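Side-chain contacts in hypothetical protein (Parabacteroides merdae, PDB 4OO3), which is probably an NAD(P)-dependent oxidoreductase, of undetermined substrate, built from a Rossmann-fold domain and a putative oxidoreductase C-terminal domain: residues L159-S164 with F232-I237; K13-D18 with E81-E86; V27-Y32 with G394-F399. One frame throughout, in Å; residues are numbered along the deposited sequence.

Interaction 1: residues L159-S164 with F232-I237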
ATOM      1  N   LEU A 159       7.605 -14.992  -1.268  1.00 31.34           N
ATOM      2  CA  LEU A 159       7.683 -16.438  -1.501  1.00 32.47           C
ATOM      3  C   LEU A 159       6.570 -16.912  -2.431  1.00 33.02           C
ATOM      4  O   LEU A 159       6.759 -17.834  -3.222  1.00 35.59           O
ATOM      5  CB  LEU A 159       7.669 -17.208  -0.173  1.00 31.92           C
ATOM      6  CG  LEU A 159       8.952 -17.057   0.648  1.00 31.60           C
ATOM      7  CD1 LEU A 159       8.794 -17.603   2.057  1.00 32.91           C
ATOM      8  CD2 LEU A 159      10.118 -17.736  -0.050  1.00 32.82           C
ATOM      9  N   GLN A 160       5.418 -16.266  -2.339  1.00 36.37           N
ATOM     10  CA  GLN A 160       4.289 -16.569  -3.203  1.00 37.29           C
ATOM     11  C   GLN A 160       4.677 -16.282  -4.656  1.00 39.72           C
ATOM     12  O   GLN A 160       4.519 -17.135  -5.529  1.00 45.04           O
ATOM     13  CB  GLN A 160       3.078 -15.735  -2.792  1.00 38.60           C
ATOM     14  CG  GLN A 160       1.780 -16.511  -2.734  1.00 42.34           C
ATOM     15  CD  GLN A 160       0.588 -15.619  -2.478  1.00 43.60           C
ATOM     16  OE1 GLN A 160       0.724 -14.410  -2.320  1.00 49.27           O
ATOM     17  NE2 GLN A 160      -0.589 -16.212  -2.444  1.00 45.60           N
ATOM     18  N   ARG A 161       5.204 -15.085  -4.902  1.00 38.84           N
ATOM     19  CA  ARG A 161       5.727 -14.709  -6.221  1.00 39.34           C
ATOM     20  C   ARG A 161       6.747 -15.727  -6.735  1.00 39.66           C
ATOM     21  O   ARG A 161       6.666 -16.156  -7.888  1.00 40.59           O
ATOM     22  CB  ARG A 161       6.363 -13.313  -6.156  1.00 38.23           C
ATOM     23  CG  ARG A 161       7.001 -12.791  -7.444  1.00 38.06           C
ATOM     24  CD  ARG A 161       7.341 -11.319  -7.264  1.00 37.26           C
ATOM     25  NE  ARG A 161       8.389 -10.820  -8.157  1.00 38.12           N
ATOM     26  CZ  ARG A 161       8.236  -9.878  -9.095  1.00 39.56           C
ATOM     27  NH1 ARG A 161       7.063  -9.298  -9.327  1.00 41.26           N
ATOM     28  NH2 ARG A 161       9.277  -9.510  -9.823  1.00 42.31           N
ATOM     29  N   GLU A 162       7.696 -16.107  -5.878  1.00 36.61           N
ATOM     30  CA  GLU A 162       8.755 -17.044  -6.266  1.00 39.57           C
ATOM     31  C   GLU A 162       8.209 -18.405  -6.644  1.00 38.15           C
ATOM     32  O   GLU A 162       8.550 -18.937  -7.699  1.00 35.32           O
ATOM     33  CB  GLU A 162       9.808 -17.202  -5.164  1.00 43.91           C
ATOM     34  CG  GLU A 162      11.167 -16.631  -5.548  1.00 51.74           C
ATOM     35  CD  GLU A 162      11.904 -17.491  -6.557  1.00 57.52           C
ATOM     36  OE1 GLU A 162      11.899 -18.733  -6.415  1.00 66.04           O
ATOM     37  OE2 GLU A 162      12.501 -16.924  -7.492  1.00 66.15           O
ATOM     38  N   LEU A 163       7.354 -18.953  -5.780  1.00 37.31           N
ATOM     39  CA  LEU A 163       6.781 -20.276  -5.991  1.00 37.33           C
ATOM     40  C   LEU A 163       5.888 -20.340  -7.231  1.00 35.97           C
ATOM     41  O   LEU A 163       5.860 -21.362  -7.921  1.00 34.36           O
ATOM     42  CB  LEU A 163       6.003 -20.724  -4.754  1.00 37.88           C
ATOM     43  CG  LEU A 163       6.831 -21.027  -3.500  1.00 38.65           C
ATOM     44  CD1 LEU A 163       5.905 -21.439  -2.367  1.00 40.46           C
ATOM     45  CD2 LEU A 163       7.861 -22.113  -3.754  1.00 39.62           C
ATOM     46  N   SER A 164       5.170 -19.254  -7.509  1.00 33.92           N
ATOM     47  CA  SER A 164       4.259 -19.194  -8.649  1.00 33.63           C
ATOM     48  C   SER A 164       4.987 -19.229  -9.990  1.00 33.81           C
ATOM     49  O   SER A 164       4.400 -19.616 -11.000  1.00 33.13           O
ATOM     50  CB  SER A 164       3.394 -17.939  -8.578  1.00 33.36           C
ATOM     51  OG  SER A 164       4.135 -16.767  -8.897  1.00 34.48           O
ATOM     52  N   PHE A 232       1.828 -11.728 -12.220  1.00 39.61           N
ATOM     53  CA  PHE A 232       2.346 -11.342 -13.538  1.00 38.10           C
ATOM     54  C   PHE A 232       3.695 -10.626 -13.397  1.00 38.12           C
ATOM     55  O   PHE A 232       3.849  -9.490 -13.858  1.00 38.86           O
ATOM     56  CB  PHE A 232       1.332 -10.447 -14.269  1.00 40.79           C
ATOM     57  CG  PHE A 232      -0.045 -11.047 -14.372  1.00 41.75           C
ATOM     58  CD1 PHE A 232      -0.939 -10.943 -13.320  1.00 43.05           C
ATOM     59  CD2 PHE A 232      -0.437 -11.722 -15.518  1.00 44.75           C
ATOM     60  CE1 PHE A 232      -2.205 -11.501 -13.405  1.00 48.74           C
ATOM     61  CE2 PHE A 232      -1.698 -12.278 -15.616  1.00 44.94           C
ATOM     62  CZ  PHE A 232      -2.584 -12.169 -14.558  1.00 48.67           C
ATOM     63  N   PRO A 233       4.693 -11.306 -12.792  1.00 37.63           N
ATOM     64  CA  PRO A 233       5.939 -10.626 -12.434  1.00 35.95           C
ATOM     65  C   PRO A 233       6.582  -9.889 -13.609  1.00 36.01           C
ATOM     66  O   PRO A 233       6.798 -10.473 -14.661  1.00 34.51           O
ATOM     67  CB  PRO A 233       6.853 -11.763 -11.951  1.00 37.42           C
ATOM     68  CG  PRO A 233       5.958 -12.926 -11.687  1.00 38.30           C
ATOM     69  CD  PRO A 233       4.783 -12.765 -12.598  1.00 38.11           C
ATOM     70  N   ASP A 234       6.846  -8.601 -13.423  1.00 36.59           N
ATOM     71  CA  ASP A 234       7.569  -7.788 -14.404  1.00 41.81           C
ATOM     72  C   ASP A 234       6.893  -7.676 -15.782  1.00 40.56           C
ATOM     73  O   ASP A 234       7.508  -7.188 -16.722  1.00 44.71           O
ATOM     74  CB  ASP A 234       9.008  -8.302 -14.562  1.00 42.02           C
ATOM     75  CG  ASP A 234       9.796  -8.244 -13.267  1.00 45.98           C
ATOM     76  OD1 ASP A 234       9.335  -7.591 -12.309  1.00 45.50           O
ATOM     77  OD2 ASP A 234      10.889  -8.843 -13.207  1.00 50.71           O
ATOM     78  N   GLN A 235       5.643  -8.114 -15.898  1.00 40.29           N
ATOM     79  CA  GLN A 235       4.876  -7.933 -17.132  1.00 38.90           C
ATOM     80  C   GLN A 235       4.219  -6.558 -17.124  1.00 37.67           C
ATOM     81  O   GLN A 235       3.619  -6.155 -16.122  1.00 32.38           O
ATOM     82  CB  GLN A 235       3.799  -9.009 -17.268  1.00 38.32           C
ATOM     83  CG  GLN A 235       4.341 -10.429 -17.319  1.00 41.15           C
ATOM     84  CD  GLN A 235       3.236 -11.461 -17.347  1.00 42.14           C
ATOM     85  OE1 GLN A 235       2.227 -11.283 -18.024  1.00 46.64           O
ATOM     86  NE2 GLN A 235       3.415 -12.544 -16.603  1.00 43.52           N
ATOM     87  N   ILE A 236       4.335  -5.849 -18.247  1.00 37.70           N
ATOM     88  CA  ILE A 236       3.724  -4.537 -18.418  1.00 37.14           C
ATOM     89  C   ILE A 236       2.233  -4.725 -18.636  1.00 37.72           C
ATOM     90  O   ILE A 236       1.835  -5.401 -19.573  1.00 41.83           O
ATOM     91  CB  ILE A 236       4.334  -3.791 -19.624  1.00 40.00           C
ATOM     92  CG1 ILE A 236       5.826  -3.536 -19.372  1.00 41.25           C
ATOM     93  CG2 ILE A 236       3.591  -2.486 -19.889  1.00 39.34           C
ATOM     94  CD1 ILE A 236       6.539  -2.788 -20.473  1.00 44.18           C
ATOM     95  N   ILE A 237       1.411  -4.147 -17.764  1.00 37.31           N
ATOM     96  CA  ILE A 237      -0.044  -4.243 -17.901  1.00 36.44           C
ATOM     97  C   ILE A 237      -0.548  -3.001 -18.634  1.00 39.88           C
ATOM     98  O   ILE A 237      -0.320  -1.875 -18.178  1.00 41.51           O
ATOM     99  CB  ILE A 237      -0.753  -4.342 -16.530  1.00 36.64           C
ATOM    100  CG1 ILE A 237      -0.132  -5.437 -15.639  1.00 35.40           C
ATOM    101  CG2 ILE A 237      -2.250  -4.578 -16.710  1.00 35.73           C
ATOM    102  CD1 ILE A 237      -0.253  -6.850 -16.171  1.00 35.40           C
TER
HETATM  103  O   HOH W   1       6.367  -6.759 -11.523  1.00 36.16           O
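Arg161 and Asp234 form a salt bridge in which Arg161 NH2 donates to Asp234 OD1 at 3.1 Å, with a nearly straight N-H...O angle of 165°. The carboxylate oxygen lies in the guanidinium plane, at its edge, but the bond reaches OD1 from above the carboxylate plane; the two flat groups are turned 62° apart. With CG anti to the backbone N (chi1 178°) and the chain extended as far as NE, the arginine stretches from its helix to the loop. The oxygen of a bridging water accepts a bond from Asp234 N at 2.7 Å and a weak one from Arg161 NH1 at 3.4 Å. The stronger partner of NH1 is the carbonyl O of Trp229, whose ring also makes a cation-pi contact with Arg161.

The fold elements joined are helix 155-164 and the loop following helix 220-231, a surface link within the putative oxidoreductase C-terminal domain. A type II beta turn from Phe232 to Gln235, with Pro233 and Asp234 at its corners, is closed by Gln235 N to Phe232 O at 3.0 Å.

The apolar contribution is Pro233 CB, which lies over one guanidinium face, toward the rim, 3.6 Å from Arg161 NH1. With an alanine at Arg161, Asp234 is likely to lose its cationic mate and Pro233 its cover. On the helix itself, Ser164 OG donates to the carbonyl O of Arg161 at 2.8 Å, from above the carbonyl plane.

Interaction 2: residues K13-D18 with E81-E86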
ATOM      1  N   LYS A  13      16.968  16.763  -1.435  1.00 34.39           N
ATOM      2  CA  LYS A  13      16.464  17.809  -0.552  1.00 34.47           C
ATOM      3  C   LYS A  13      14.963  17.673  -0.408  1.00 32.17           C
ATOM      4  O   LYS A  13      14.220  18.007  -1.329  1.00 32.98           O
ATOM      5  CB  LYS A  13      16.790  19.194  -1.110  1.00 37.37           C
ATOM      6  CG  LYS A  13      18.179  19.701  -0.767  1.00 42.74           C
ATOM      7  CD  LYS A  13      19.065  19.839  -1.985  1.00 48.40           C
ATOM      8  CE  LYS A  13      20.423  20.401  -1.594  1.00 54.58           C
ATOM      9  NZ  LYS A  13      21.062  21.116  -2.728  1.00 58.81           N
ATOM     10  N   LEU A  14      14.519  17.217   0.758  1.00 31.00           N
ATOM     11  CA  LEU A  14      13.111  16.873   0.973  1.00 31.16           C
ATOM     12  C   LEU A  14      12.204  18.072   1.231  1.00 31.36           C
ATOM     13  O   LEU A  14      12.548  18.981   1.973  1.00 34.42           O
ATOM     14  CB  LEU A  14      12.953  15.908   2.155  1.00 30.50           C
ATOM     15  CG  LEU A  14      13.622  14.539   2.095  1.00 30.29           C
ATOM     16  CD1 LEU A  14      13.200  13.719   3.310  1.00 29.93           C
ATOM     17  CD2 LEU A  14      13.287  13.821   0.799  1.00 29.56           C
ATOM     18  N   ILE A  15      11.034  18.038   0.609  1.00 32.16           N
ATOM     19  CA  ILE A  15       9.935  18.923   0.937  1.00 31.58           C
ATOM     20  C   ILE A  15       8.827  18.051   1.488  1.00 30.20           C
ATOM     21  O   ILE A  15       8.476  17.055   0.885  1.00 31.30           O
ATOM     22  CB  ILE A  15       9.374  19.627  -0.307  1.00 31.58           C
ATOM     23  CG1 ILE A  15      10.460  20.451  -1.001  1.00 32.46           C
ATOM     24  CG2 ILE A  15       8.183  20.492   0.080  1.00 31.87           C
ATOM     25  CD1 ILE A  15      10.075  20.928  -2.386  1.00 34.14           C
ATOM     26  N   THR A  16       8.263  18.424   2.620  1.00 30.90           N
ATOM     27  CA  THR A  16       7.131  17.690   3.139  1.00 31.65           C
ATOM     28  C   THR A  16       5.910  18.573   3.005  1.00 30.60           C
ATOM     29  O   THR A  16       5.833  19.618   3.626  1.00 31.42           O
ATOM     30  CB  THR A  16       7.373  17.266   4.592  1.00 34.17           C
ATOM     31  OG1 THR A  16       8.651  16.623   4.678  1.00 32.93           O
ATOM     32  CG2 THR A  16       6.283  16.302   5.058  1.00 35.50           C
ATOM     33  N   LEU A  17       4.966  18.155   2.166  1.00 30.10           N
ATOM     34  CA  LEU A  17       3.814  18.979   1.826  1.00 29.37           C
ATOM     35  C   LEU A  17       2.547  18.461   2.489  1.00 29.61           C
ATOM     36  O   LEU A  17       2.098  17.349   2.204  1.00 29.85           O
ATOM     37  CB  LEU A  17       3.628  19.007   0.318  1.00 29.64           C
ATOM     38  CG  LEU A  17       2.451  19.838  -0.195  1.00 30.26           C
ATOM     39  CD1 LEU A  17       2.619  21.316   0.124  1.00 31.07           C
ATOM     40  CD2 LEU A  17       2.316  19.603  -1.685  1.00 30.87           C
ATOM     41  N   ASP A  18       1.975  19.287   3.363  1.00 29.48           N
ATOM     42  CA  ASP A  18       0.724  18.989   4.047  1.00 29.88           C
ATOM     43  C   ASP A  18       0.679  17.553   4.575  1.00 29.40           C
ATOM     44  O   ASP A  18      -0.184  16.774   4.182  1.00 30.88           O
ATOM     45  CB  ASP A  18      -0.452  19.264   3.106  1.00 30.25           C
ATOM     46  CG  ASP A  18      -1.802  19.231   3.815  1.00 31.56           C
ATOM     47  OD1 ASP A  18      -1.849  19.401   5.048  1.00 29.89           O
ATOM     48  OD2 ASP A  18      -2.824  19.040   3.127  1.00 35.19           O
ATOM     49  N   GLU A  81       1.272  27.585  -2.416  1.00 38.21           N
ATOM     50  CA  GLU A  81       1.759  28.748  -3.142  1.00 41.06           C
ATOM     51  C   GLU A  81       3.206  29.101  -2.742  1.00 39.79           C
ATOM     52  O   GLU A  81       4.034  29.386  -3.616  1.00 38.19           O
ATOM     53  CB  GLU A  81       0.783  29.907  -2.898  1.00 45.56           C
ATOM     54  CG  GLU A  81       1.137  31.258  -3.486  1.00 50.61           C
ATOM     55  CD  GLU A  81       0.075  32.300  -3.167  1.00 55.37           C
ATOM     56  OE1 GLU A  81      -1.089  32.096  -3.570  1.00 62.95           O
ATOM     57  OE2 GLU A  81       0.396  33.316  -2.514  1.00 55.00           O
ATOM     58  N   LYS A  82       3.510  29.049  -1.440  1.00 38.92           N
ATOM     59  CA  LYS A  82       4.870  29.345  -0.935  1.00 38.81           C
ATOM     60  C   LYS A  82       5.889  28.285  -1.338  1.00 35.23           C
ATOM     61  O   LYS A  82       7.007  28.607  -1.726  1.00 36.01           O
ATOM     62  CB  LYS A  82       4.887  29.505   0.597  1.00 41.45           C
ATOM     63  CG  LYS A  82       4.602  30.916   1.082  1.00 46.77           C
ATOM     64  CD  LYS A  82       5.789  31.843   0.864  1.00 51.72           C
ATOM     65  CE  LYS A  82       5.401  33.305   1.032  1.00 59.07           C
ATOM     66  NZ  LYS A  82       5.056  33.640   2.444  1.00 64.56           N
HETATM   67  N   MSE A  83       5.505  27.023  -1.231  1.00 33.95           N
HETATM   68  CA  MSE A  83       6.378  25.919  -1.624  1.00 34.88           C
HETATM   69  C   MSE A  83       6.792  26.042  -3.066  1.00 35.59           C
HETATM   70  O   MSE A  83       7.971  25.927  -3.400  1.00 33.24           O
HETATM   71  CB  MSE A  83       5.651  24.595  -1.423  1.00 35.45           C
HETATM   72  CG  MSE A  83       6.621  23.424  -1.484  1.00 37.60           C
HETATM   73 SE   MSE A  83       6.460  22.550  -3.239  0.75 41.48          SE
HETATM   74  CE  MSE A  83       5.190  21.235  -2.549  1.00 35.62           C
ATOM     75  N   LEU A  84       5.818  26.288  -3.935  1.00 36.65           N
ATOM     76  CA  LEU A  84       6.079  26.376  -5.364  1.00 38.04           C
ATOM     77  C   LEU A  84       6.935  27.590  -5.677  1.00 39.22           C
ATOM     78  O   LEU A  84       7.789  27.526  -6.554  1.00 42.25           O
ATOM     79  CB  LEU A  84       4.764  26.422  -6.149  1.00 39.07           C
ATOM     80  CG  LEU A  84       3.936  25.138  -6.067  1.00 37.86           C
ATOM     81  CD1 LEU A  84       2.529  25.352  -6.600  1.00 40.15           C
ATOM     82  CD2 LEU A  84       4.625  24.009  -6.811  1.00 38.25           C
ATOM     83  N   ALA A  85       6.716  28.682  -4.943  1.00 37.87           N
ATOM     84  CA  ALA A  85       7.469  29.922  -5.136  1.00 38.88           C
ATOM     85  C   ALA A  85       8.922  29.804  -4.700  1.00 39.04           C
ATOM     86  O   ALA A  85       9.819  30.326  -5.355  1.00 39.00           O
ATOM     87  CB  ALA A  85       6.805  31.057  -4.372  1.00 39.42           C
ATOM     88  N   GLU A  86       9.148  29.126  -3.581  1.00 39.14           N
ATOM     89  CA  GLU A  86      10.478  29.053  -2.999  1.00 39.76           C
ATOM     90  C   GLU A  86      11.322  27.957  -3.636  1.00 39.70           C
ATOM     91  O   GLU A  86      12.534  28.087  -3.691  1.00 41.06           O
ATOM     92  CB  GLU A  86      10.378  28.875  -1.482  1.00 39.60           C
ATOM     93  CG  GLU A  86       9.764  30.097  -0.814  1.00 40.90           C
ATOM     94  CD  GLU A  86       9.713  30.025   0.701  1.00 41.76           C
ATOM     95  OE1 GLU A  86       9.904  28.933   1.288  1.00 39.37           O
ATOM     96  OE2 GLU A  86       9.473  31.089   1.304  1.00 44.07           O
TER
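Leu17 and Met83 mark the closest backbone approach, their CA atoms 8.2 Å apart, a separation that leaves the space between strand 14-17 and helix 79-86 to be filled by side chains. This is helix-on-sheet packing in a Rossmann fold: strand 14-17 lies between strands 38-43 and 91-94 in the interior of the parallel sheet, and the helix belongs to the crossover that carries the chain from strand 70-75, at one edge, past strands 38-43 and 14-17 to strand 91-94. Ile15 and Leu17, two residues apart on the strand, both direct their CB toward the helix, whereas the intervening Thr16 faces away.

Met83, deposited as selenomethionine, supplies the helix side of the contact. Its CG is anti to the backbone N (chi1 -166°), which sends the chain off the helix toward the sheet, and bends at chi2 and chi3 then bring CE round to Leu17. Different parts of this chain therefore meet different residues. Ile15 CG2 touches Met83 CG at 3.7 Å, while Ile15 CD1 is 4.1 Å from Met83 SE. Tyr42 of strand 38-43 and Thr108 of helix 98-110 also touch Met83, so strand 38-43 and helix 98-110 also border this buried side chain.

Leu17 crosses Met83 at about a right angle, and the terminal methyl of Met83 rests against both branches of Leu17, with Leu17 CG and CB just behind. Met83 CE lies 3.7 Å from Leu17 CD1 and just 3.4 Å from Leu17 CD2, the latter tighter than usual van der Waals contact between carbons.

Interaction 3: residues V27-Y32 with G394-F399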
ATOM      1  N   VAL A  27       9.384   8.224   6.272  1.00 28.23           N
ATOM      2  CA  VAL A  27      10.437   8.443   5.280  1.00 30.14           C
ATOM      3  C   VAL A  27      11.739   8.890   5.940  1.00 30.03           C
ATOM      4  O   VAL A  27      12.826   8.545   5.477  1.00 30.89           O
ATOM      5  CB  VAL A  27      10.008   9.503   4.234  1.00 31.91           C
ATOM      6  CG1 VAL A  27      11.181   9.927   3.359  1.00 31.12           C
ATOM      7  CG2 VAL A  27       8.872   8.967   3.368  1.00 32.71           C
ATOM      8  N   GLN A  28      11.614   9.658   7.019  1.00 29.78           N
ATOM      9  CA  GLN A  28      12.753  10.230   7.728  1.00 30.97           C
ATOM     10  C   GLN A  28      13.142   9.448   8.987  1.00 32.83           C
ATOM     11  O   GLN A  28      13.951   9.923   9.788  1.00 31.91           O
ATOM     12  CB  GLN A  28      12.431  11.675   8.106  1.00 29.61           C
ATOM     13  CG  GLN A  28      12.231  12.592   6.918  1.00 28.56           C
ATOM     14  CD  GLN A  28      11.933  14.009   7.348  1.00 29.26           C
ATOM     15  OE1 GLN A  28      12.679  14.607   8.135  1.00 30.94           O
ATOM     16  NE2 GLN A  28      10.830  14.554   6.857  1.00 29.34           N
ATOM     17  N   LYS A  29      12.573   8.257   9.156  1.00 33.47           N
ATOM     18  CA  LYS A  29      12.893   7.377  10.287  1.00 35.07           C
ATOM     19  C   LYS A  29      14.389   7.068  10.372  1.00 34.67           C
ATOM     20  O   LYS A  29      14.921   6.876  11.470  1.00 33.73           O
ATOM     21  CB  LYS A  29      12.094   6.072  10.168  1.00 37.08           C
ATOM     22  CG  LYS A  29      12.301   5.043  11.278  1.00 41.93           C
ATOM     23  CD  LYS A  29      11.446   5.344  12.497  1.00 44.46           C
ATOM     24  CE  LYS A  29      11.430   4.180  13.472  1.00 50.00           C
ATOM     25  NZ  LYS A  29      10.226   4.210  14.348  1.00 51.26           N
ATOM     26  N   VAL A  30      15.063   7.001   9.224  1.00 35.27           N
ATOM     27  CA  VAL A  30      16.508   6.753   9.211  1.00 40.42           C
ATOM     28  C   VAL A  30      17.239   7.773   8.353  1.00 40.91           C
ATOM     29  O   VAL A  30      16.656   8.373   7.447  1.00 40.46           O
ATOM     30  CB  VAL A  30      16.860   5.315   8.746  1.00 43.30           C
ATOM     31  CG1 VAL A  30      15.967   4.287   9.433  1.00 44.45           C
ATOM     32  CG2 VAL A  30      16.738   5.176   7.245  1.00 40.97           C
ATOM     33  N   SER A  31      18.526   7.934   8.636  1.00 41.17           N
ATOM     34  CA  SER A  31      19.343   8.977   8.028  1.00 44.24           C
ATOM     35  C   SER A  31      20.088   8.485   6.785  1.00 44.96           C
ATOM     36  O   SER A  31      21.264   8.135   6.852  1.00 48.98           O
ATOM     37  CB  SER A  31      20.352   9.497   9.057  1.00 46.16           C
ATOM     38  OG  SER A  31      19.715   9.783  10.286  1.00 47.75           O
ATOM     39  N   TYR A  32      19.411   8.481   5.645  1.00 43.34           N
ATOM     40  CA  TYR A  32      20.053   8.109   4.376  1.00 41.51           C
ATOM     41  C   TYR A  32      21.076   9.193   4.000  1.00 41.95           C
ATOM     42  O   TYR A  32      20.740  10.378   3.991  1.00 41.87           O
ATOM     43  CB  TYR A  32      19.007   7.930   3.267  1.00 41.78           C
ATOM     44  CG  TYR A  32      17.854   7.030   3.656  1.00 39.31           C
ATOM     45  CD1 TYR A  32      17.978   5.643   3.597  1.00 42.13           C
ATOM     46  CD2 TYR A  32      16.647   7.563   4.102  1.00 39.66           C
ATOM     47  CE1 TYR A  32      16.929   4.808   3.958  1.00 40.41           C
ATOM     48  CE2 TYR A  32      15.591   6.740   4.466  1.00 39.56           C
ATOM     49  CZ  TYR A  32      15.736   5.362   4.389  1.00 42.08           C
ATOM     50  OH  TYR A  32      14.701   4.536   4.765  1.00 41.20           O
ATOM     51  N   GLY A 394       8.959  -6.672   9.584  1.00 34.24           N
ATOM     52  CA  GLY A 394       7.923  -5.713   9.995  1.00 33.79           C
ATOM     53  C   GLY A 394       7.674  -4.576   9.017  1.00 33.13           C
ATOM     54  O   GLY A 394       8.451  -4.345   8.079  1.00 31.09           O
ATOM     55  N   HIS A 395       6.591  -3.847   9.257  1.00 33.01           N
ATOM     56  CA  HIS A 395       6.126  -2.807   8.331  1.00 33.46           C
ATOM     57  C   HIS A 395       7.121  -1.672   8.051  1.00 33.52           C
ATOM     58  O   HIS A 395       7.312  -1.275   6.899  1.00 32.24           O
ATOM     59  CB  HIS A 395       4.827  -2.187   8.840  1.00 33.12           C
ATOM     60  CG  HIS A 395       4.329  -1.079   7.973  1.00 33.75           C
ATOM     61  ND1 HIS A 395       3.878  -1.292   6.690  1.00 33.08           N
ATOM     62  CD2 HIS A 395       4.255   0.254   8.183  1.00 34.93           C
ATOM     63  CE1 HIS A 395       3.532  -0.140   6.150  1.00 32.49           C
ATOM     64  NE2 HIS A 395       3.741   0.813   7.039  1.00 36.03           N
ATOM     65  N   GLU A 396       7.729  -1.134   9.101  1.00 32.36           N
ATOM     66  CA  GLU A 396       8.639  -0.005   8.944  1.00 33.26           C
ATOM     67  C   GLU A 396       9.845  -0.366   8.085  1.00 32.16           C
ATOM     68  O   GLU A 396      10.258   0.422   7.237  1.00 32.56           O
ATOM     69  CB  GLU A 396       9.081   0.520  10.303  1.00 35.09           C
ATOM     70  CG  GLU A 396       7.926   1.114  11.087  1.00 37.34           C
ATOM     71  CD  GLU A 396       8.373   1.854  12.323  1.00 40.57           C
ATOM     72  OE1 GLU A 396       9.522   1.658  12.761  1.00 41.29           O
ATOM     73  OE2 GLU A 396       7.561   2.634  12.855  1.00 46.06           O
ATOM     74  N   ALA A 397      10.387  -1.561   8.291  1.00 30.82           N
ATOM     75  CA  ALA A 397      11.461  -2.078   7.445  1.00 31.95           C
ATOM     76  C   ALA A 397      10.999  -2.226   5.994  1.00 30.93           C
ATOM     77  O   ALA A 397      11.756  -1.932   5.071  1.00 29.66           O
ATOM     78  CB  ALA A 397      11.957  -3.413   7.976  1.00 34.45           C
ATOM     79  N   HIS A 398       9.754  -2.659   5.793  1.00 29.69           N
ATOM     80  CA  HIS A 398       9.199  -2.748   4.437  1.00 29.00           C
ATOM     81  C   HIS A 398       9.123  -1.371   3.787  1.00 27.40           C
ATOM     82  O   HIS A 398       9.369  -1.235   2.591  1.00 24.81           O
ATOM     83  CB  HIS A 398       7.804  -3.390   4.412  1.00 27.67           C
ATOM     84  CG  HIS A 398       7.773  -4.791   4.930  1.00 30.16           C
ATOM     85  ND1 HIS A 398       6.710  -5.295   5.650  1.00 29.81           N
ATOM     86  CD2 HIS A 398       8.680  -5.793   4.847  1.00 31.47           C
ATOM     87  CE1 HIS A 398       6.964  -6.545   5.988  1.00 30.66           C
ATOM     88  NE2 HIS A 398       8.152  -6.874   5.510  1.00 32.37           N
ATOM     89  N   PHE A 399       8.760  -0.369   4.582  1.00 27.71           N
ATOM     90  CA  PHE A 399       8.630   1.008   4.108  1.00 27.60           C
ATOM     91  C   PHE A 399      10.001   1.592   3.761  1.00 28.23           C
ATOM     92  O   PHE A 399      10.155   2.273   2.746  1.00 29.27           O
ATOM     93  CB  PHE A 399       7.944   1.846   5.189  1.00 29.35           C
ATOM     94  CG  PHE A 399       7.499   3.206   4.732  1.00 28.93           C
ATOM     95  CD1 PHE A 399       8.389   4.269   4.701  1.00 28.10           C
ATOM     96  CD2 PHE A 399       6.176   3.430   4.379  1.00 28.22           C
ATOM     97  CE1 PHE A 399       7.976   5.525   4.294  1.00 28.60           C
ATOM     98  CE2 PHE A 399       5.760   4.686   3.970  1.00 29.00           C
ATOM     99  CZ  PHE A 399       6.660   5.733   3.931  1.00 27.71           C
TER
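The first beta-alpha-beta crossover of the Rossmann domain meets the start of helix 395-412 here, through two pairings: Lys29 with Glu396, and Val27 with Phe399. Residues 27-32 follow helix 22-26 on the way from strand 14-17 to strand 38-43. Gly394 occupies the N-cap position of the opposing helix, whose first turns include backbone bonds from His398 N to Gly394 O at 3.1 Å and from Phe399 N to His395 O. Glu396 and Phe399, three residues apart, both direct their CB toward the crossover segment, in keeping with their sharing one side of the helix.

The polar pairing is a salt bridge. Lys29 NZ donates to Glu396 OE1 at 3.1 Å, meeting that oxygen on its syn side and 24° out of the carboxylate plane; a second bond, from Lys29 NZ to Glu396 OE2 at 3.4 Å, is weak. The ammonium thus faces both oxygens but favours one. A bend at chi2 (83°) turns the otherwise extended lysine chain, which crosses the glutamate at about a right angle, and Lys29 CE also comes within 3.2 Å of Glu396 OE1. Phe22 and Leu26 of helix 22-26 touch Glu396 as well.

The apolar pairing is more buried. Val27 CG2 lies at the edge of the Phe399 ring, in plane, 3.7 Å from Phe399 CE1 and 4.0 Å from Phe399 CZ. Leu26 and His23 also meet this phenylalanine, the His23 ring inclined to it at about 45°. A C-terminal-domain helix packed back on the nucleotide-binding-type fold in this way is consistent with the two-domain architecture of Rossmann-fold oxidoreductases.

Interaction 2 is buried and wholly apolar, packing a helix on the parallel sheet, whereas interaction 1 lies at the surface and relies on charge and a bridging water, with one proline carbon over the guanidinium. Interaction 3 is partly buried and combines both chemistries. Interactions 2 and 3 draw on the same first beta-alpha-beta unit: interaction 2 uses the face of strand 14-17 bearing Ile15 and Leu17, while on the other face Leu14 CD1 is 3.9 Å from Gln28 CG of interaction 3. Interaction 1 joins other elements, its centre 37 Å from that of interaction 2. Sequence separation divides them differently: interactions 1 and 2 close loops of under 70 residues, and interaction 3 spans over 360.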